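Local atomic coordinates of 2-oxoglutarate (2OG) and Fe(II)-dependent oxygenase superfamily protein (Arabidopsis thaliana, PDB entry 6KWA), a protein that probably catalyses the irreversible, 2-oxoglutarate-dependent oxidation of the auxin indole-3-acetic acid to the inactive 2-oxoindole-3-acetic acid. Residues K46-I49 against D50-R54; T97-Q101 against L102-A106. All blocks are in the same frame, centred on the assembly; numbering follows the deposited sequence.

How the contacts relate
Contact 1 (46-54) comes first along the chain, where helix 38-51 runs out into a turn; contact 2 (97-106) follows, where helix 92-101 gives way to the short connection into helix 106-133. Their centres lie about 11 Å apart on the same side of the chain's centre. R54 reaches from one to the other, its NH2 making a probable hydrogen bond to O of E103, though the 2.4 Å between them is unusually short. Both also lean on common neighbours: L51 and F98 touch M112 of helix 106-133, while F52 and L102 touch L84 of edge strand 81-87. Two helix ends distant in sequence are thus gathered beside the larger sheet, which carries 2-oxoglutarate-binding residues such as N152 and S240.

Contact 1 (K46-I49 against D50-R54); sequences KTVI and DLFQR
F52 packs back against V48, one turn earlier in the last stretch of helix 38-51. Its CB lies 3.6 Å from V48 O; CG continues past the same oxygen, and CD2 comes to 3.2 Å from V48 O, which sits oblique to the ring. Further out, CE2 lies 3.7 Å from V48 CG1, the methyl that is anti to the backbone N (chi1 162°) and hence leans forward along the helix; the two side chains run side by side. V48 O also accepts a hydrogen bond from the backbone N of F52. T47 and L51 likewise lie side by side, CG2 of T47 being 3.9 Å from CD1 of L51.

A type I turn from L51 to R54 brings R54 back towards D50. Its NH1 bridges to D50 OD2 at 2.9 Å, with the oxygen in the guanidinium plane but the donor above the carboxylate plane, and L51 CD2 lies 4.0 Å over the guanidinium centre. Q108 NE2 is a second partner of D50 OD2. V48 and F52 face I151 and Y239 on the sheet, with the side chain of F52 about 5 Å from that of N152, a 2-oxoglutarate-binding residue: a helix backing the major sheet of a double-stranded beta-helix oxygenase.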
loop_
_atom_site.group_PDB
_atom_site.type_symbol
_atom_site.label_atom_id
_atom_site.label_comp_id
_atom_site.label_asym_id
_atom_site.label_seq_id
_atom_site.Cartn_x
_atom_site.Cartn_y
_atom_site.Cartn_z
ATOM N N LYS A 46 -16.920 3.184 1.316
ATOM C CA LYS A 46 -18.212 2.911 1.928
ATOM C C LYS A 46 -18.380 1.402 2.110
ATOM O O LYS A 46 -18.874 0.942 3.139
ATOM C CB LYS A 46 -19.354 3.444 1.060
ATOM C CG LYS A 46 -19.414 4.955 0.864
ATOM C CD LYS A 46 -20.666 5.285 0.023
ATOM C CE LYS A 46 -20.896 6.779 -0.133
ATOM N NZ LYS A 46 -19.881 7.312 -1.097
ATOM N N THR A 47 -17.980 0.636 1.097
ATOM C CA THR A 47 -18.043 -0.829 1.176
ATOM C C THR A 47 -17.222 -1.295 2.387
ATOM O O THR A 47 -17.646 -2.181 3.111
ATOM C CB THR A 47 -17.524 -1.488 -0.112
ATOM O OG1 THR A 47 -18.342 -1.087 -1.206
ATOM C CG2 THR A 47 -17.529 -3.014 -0.039
ATOM N N VAL A 48 -16.053 -0.680 2.585
ATOM C CA VAL A 48 -15.145 -1.028 3.673
ATOM C C VAL A 48 -15.757 -0.787 5.052
ATOM O O VAL A 48 -15.655 -1.622 5.950
ATOM C CB VAL A 48 -13.827 -0.221 3.595
ATOM C CG1 VAL A 48 -13.091 -0.262 4.944
ATOM C CG2 VAL A 48 -12.927 -0.745 2.451
ATOM N N ILE A 49 -16.347 0.386 5.223
ATOM C CA ILE A 49 -17.044 0.691 6.448
ATOM C C ILE A 49 -18.129 -0.362 6.661
ATOM O O ILE A 49 -18.317 -0.864 7.768
ATOM C CB ILE A 49 -17.624 2.103 6.413
ATOM C CG1 ILE A 49 -16.479 3.117 6.361
ATOM C CG2 ILE A 49 -18.495 2.352 7.617
ATOM C CD1 ILE A 49 -16.928 4.572 6.146
ATOM N N ASP A 50 -18.822 -0.724 5.590
ATOM C CA ASP A 50 -19.877 -1.709 5.698
ATOM C C ASP A 50 -19.357 -3.135 5.960
ATOM O O ASP A 50 -19.957 -3.885 6.738
ATOM C CB ASP A 50 -20.737 -1.723 4.439
ATOM C CG ASP A 50 -22.087 -2.378 4.686
ATOM O OD1 ASP A 50 -22.809 -1.867 5.569
ATOM O OD2 ASP A 50 -22.416 -3.407 4.052
ATOM N N LEU A 51 -18.281 -3.542 5.283
ATOM C CA LEU A 51 -17.756 -4.887 5.526
ATOM C C LEU A 51 -17.348 -5.038 6.993
ATOM O O LEU A 51 -17.559 -6.098 7.585
ATOM C CB LEU A 51 -16.576 -5.209 4.597
ATOM C CG LEU A 51 -16.985 -5.322 3.130
ATOM C CD1 LEU A 51 -15.843 -5.732 2.215
ATOM C CD2 LEU A 51 -18.158 -6.305 2.981
ATOM N N PHE A 52 -16.820 -3.972 7.601
ATOM C CA PHE A 52 -16.386 -4.061 8.999
ATOM C C PHE A 52 -17.542 -4.137 10.003
ATOM O O PHE A 52 -17.335 -4.466 11.171
ATOM C CB PHE A 52 -15.494 -2.877 9.363
ATOM C CG PHE A 52 -14.049 -3.073 9.003
ATOM C CD1 PHE A 52 -13.316 -4.111 9.580
ATOM C CD2 PHE A 52 -13.419 -2.234 8.092
ATOM C CE1 PHE A 52 -11.973 -4.306 9.264
ATOM C CE2 PHE A 52 -12.072 -2.422 7.776
ATOM C CZ PHE A 52 -11.350 -3.456 8.367
ATOM N N GLN A 53 -18.753 -3.839 9.549
ATOM C CA GLN A 53 -19.922 -3.969 10.403
ATOM C C GLN A 53 -20.565 -5.336 10.260
ATOM O O GLN A 53 -21.576 -5.610 10.890
ATOM C CB GLN A 53 -20.902 -2.836 10.121
ATOM C CG GLN A 53 -20.491 -1.624 10.931
ATOM C CD GLN A 53 -21.013 -0.326 10.402
ATOM O OE1 GLN A 53 -21.797 -0.295 9.456
ATOM N NE2 GLN A 53 -20.519 0.770 10.962
ATOM N N ARG A 54 -19.962 -6.202 9.449
ATOM C CA ARG A 54 -20.466 -7.566 9.303
ATOM C C ARG A 54 -20.362 -8.269 10.658
ATOM O O ARG A 54 -19.527 -7.888 11.492
ATOM C CB ARG A 54 -19.671 -8.349 8.253
ATOM C CG ARG A 54 -20.006 -8.025 6.803
ATOM C CD ARG A 54 -21.412 -8.455 6.415
ATOM N NE ARG A 54 -21.593 -8.473 4.962
ATOM C CZ ARG A 54 -21.897 -7.398 4.237
ATOM N NH1 ARG A 54 -22.069 -6.228 4.826
ATOM N NH2 ARG A 54 -22.055 -7.498 2.921
#

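Contact 2 (T97-Q101 against L102-A106); sequences TFCDQ and LEASA
L102 lays its CD2 methyl over one face of the F98 ring, a CH-pi contact 4.1 Å from the centroid and 17° off the ring normal, displaced toward the rim so that CE1 is the nearest ring atom at 3.9 Å. The two side chains meet where helix 92-101 closes in a Schellman motif. F98 is brought against the leucine because its CG is anti to the backbone N (chi1 178°), and L102 N still makes the ordinary helical bond to F98 O at 3.1 Å. CB of Q101 flanks the same methyl.

The chain then turns at E103, whose positive phi reverses it and sends A104 back against the last turn. There CB of A104 rests 3.8 Å from CB of C99, the apolar contact that commonly accompanies this motif. The carboxylate of E103 points elsewhere, to a salt bridge with R61, as D100 does to R109. S105 immediately caps the start of helix 106-133, which leaves very little chain between the two helices. Two backbone bonds seal the turn: E103 N reaches D100 O at 3.2 Å from above the carbonyl plane, whereas A104 N meets C99 O at 2.9 Å, within the carbonyl plane and almost straight at 172°.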
loop_
_atom_site.group_PDB
_atom_site.type_symbol
_atom_site.label_atom_id
_atom_site.label_comp_id
_atom_site.label_asym_id
_atom_site.label_seq_id
_atom_site.Cartn_x
_atom_site.Cartn_y
_atom_site.Cartn_z
ATOM N N THR A 97 -13.793 -14.990 -3.857
ATOM C CA THR A 97 -13.741 -15.798 -2.657
ATOM C C THR A 97 -13.904 -14.942 -1.412
ATOM O O THR A 97 -14.666 -15.283 -0.506
ATOM C CB THR A 97 -12.430 -16.545 -2.596
ATOM O OG1 THR A 97 -12.375 -17.438 -3.713
ATOM C CG2 THR A 97 -12.285 -17.310 -1.264
ATOM N N PHE A 98 -13.169 -13.833 -1.387
ATOM C CA PHE A 98 -13.255 -12.851 -0.334
ATOM C C PHE A 98 -14.693 -12.313 -0.227
ATOM O O PHE A 98 -15.248 -12.203 0.860
ATOM C CB PHE A 98 -12.255 -11.735 -0.614
ATOM C CG PHE A 98 -12.271 -10.625 0.387
ATOM C CD1 PHE A 98 -11.548 -10.731 1.568
ATOM C CD2 PHE A 98 -12.975 -9.457 0.139
ATOM C CE1 PHE A 98 -11.555 -9.697 2.498
ATOM C CE2 PHE A 98 -12.981 -8.422 1.068
ATOM C CZ PHE A 98 -12.267 -8.545 2.242
ATOM N N CYS A 99 -15.300 -11.990 -1.359
ATOM C CA CYS A 99 -16.669 -11.484 -1.355
ATOM C C CYS A 99 -17.683 -12.544 -0.876
ATOM O O CYS A 99 -18.647 -12.222 -0.172
ATOM C CB CYS A 99 -17.033 -10.956 -2.735
ATOM S SG CYS A 99 -16.187 -9.407 -3.117
ATOM N N ASP A 100 -17.449 -13.799 -1.245
ATOM C CA ASP A 100 -18.250 -14.903 -0.723
ATOM C C ASP A 100 -18.164 -14.927 0.795
ATOM O O ASP A 100 -19.203 -14.905 1.460
ATOM C CB ASP A 100 -17.801 -16.242 -1.315
ATOM C CG ASP A 100 -17.996 -16.304 -2.833
ATOM O OD1 ASP A 100 -18.725 -15.438 -3.377
ATOM O OD2 ASP A 100 -17.443 -17.224 -3.480
ATOM N N GLN A 101 -16.932 -14.936 1.328
ATOM C CA GLN A 101 -16.661 -14.995 2.772
ATOM C C GLN A 101 -17.346 -13.871 3.564
ATOM O O GLN A 101 -17.823 -14.089 4.676
ATOM C CB GLN A 101 -15.138 -14.962 3.062
ATOM C CG GLN A 101 -14.353 -16.222 2.639
ATOM C CD GLN A 101 -12.831 -16.089 2.790
ATOM O OE1 GLN A 101 -12.295 -14.999 2.966
ATOM N NE2 GLN A 101 -12.134 -17.207 2.706
ATOM N N LEU A 102 -17.367 -12.663 3.010
ATOM C CA LEU A 102 -17.872 -11.509 3.754
ATOM C C LEU A 102 -19.318 -11.184 3.423
ATOM O O LEU A 102 -19.858 -10.163 3.897
ATOM C CB LEU A 102 -17.006 -10.286 3.482
ATOM C CG LEU A 102 -15.789 -10.070 4.364
ATOM C CD1 LEU A 102 -16.162 -9.952 5.829
ATOM C CD2 LEU A 102 -14.813 -11.189 4.144
ATOM N N GLU A 103 -19.927 -12.049 2.609
ATOM C CA GLU A 103 -21.309 -11.886 2.171
ATOM C C GLU A 103 -21.467 -10.504 1.592
ATOM O O GLU A 103 -22.329 -9.717 2.005
ATOM C CB GLU A 103 -22.291 -12.102 3.312
ATOM C CG GLU A 103 -22.116 -13.470 3.926
ATOM C CD GLU A 103 -22.954 -13.673 5.174
ATOM O OE1 GLU A 103 -23.543 -12.683 5.679
ATOM O OE2 GLU A 103 -22.991 -14.830 5.656
ATOM N N ALA A 104 -20.595 -10.202 0.644
ATOM C CA ALA A 104 -20.692 -8.946 -0.051
ATOM C C ALA A 104 -21.992 -8.962 -0.842
ATOM O O ALA A 104 -22.381 -9.981 -1.417
ATOM C CB ALA A 104 -19.488 -8.732 -0.974
ATOM N N SER A 105 -22.678 -7.834 -0.845
ATOM C CA SER A 105 -23.785 -7.665 -1.734
ATOM C C SER A 105 -23.277 -7.730 -3.175
ATOM O O SER A 105 -22.064 -7.716 -3.416
ATOM C CB SER A 105 -24.457 -6.335 -1.439
ATOM O OG SER A 105 -23.682 -5.260 -1.939
ATOM N N ALA A 106 -24.199 -7.783 -4.131
ATOM C CA ALA A 106 -23.856 -7.812 -5.549
ATOM C C ALA A 106 -23.057 -6.568 -5.953
ATOM O O ALA A 106 -22.074 -6.663 -6.674
ATOM C CB ALA A 106 -25.134 -7.939 -6.416
#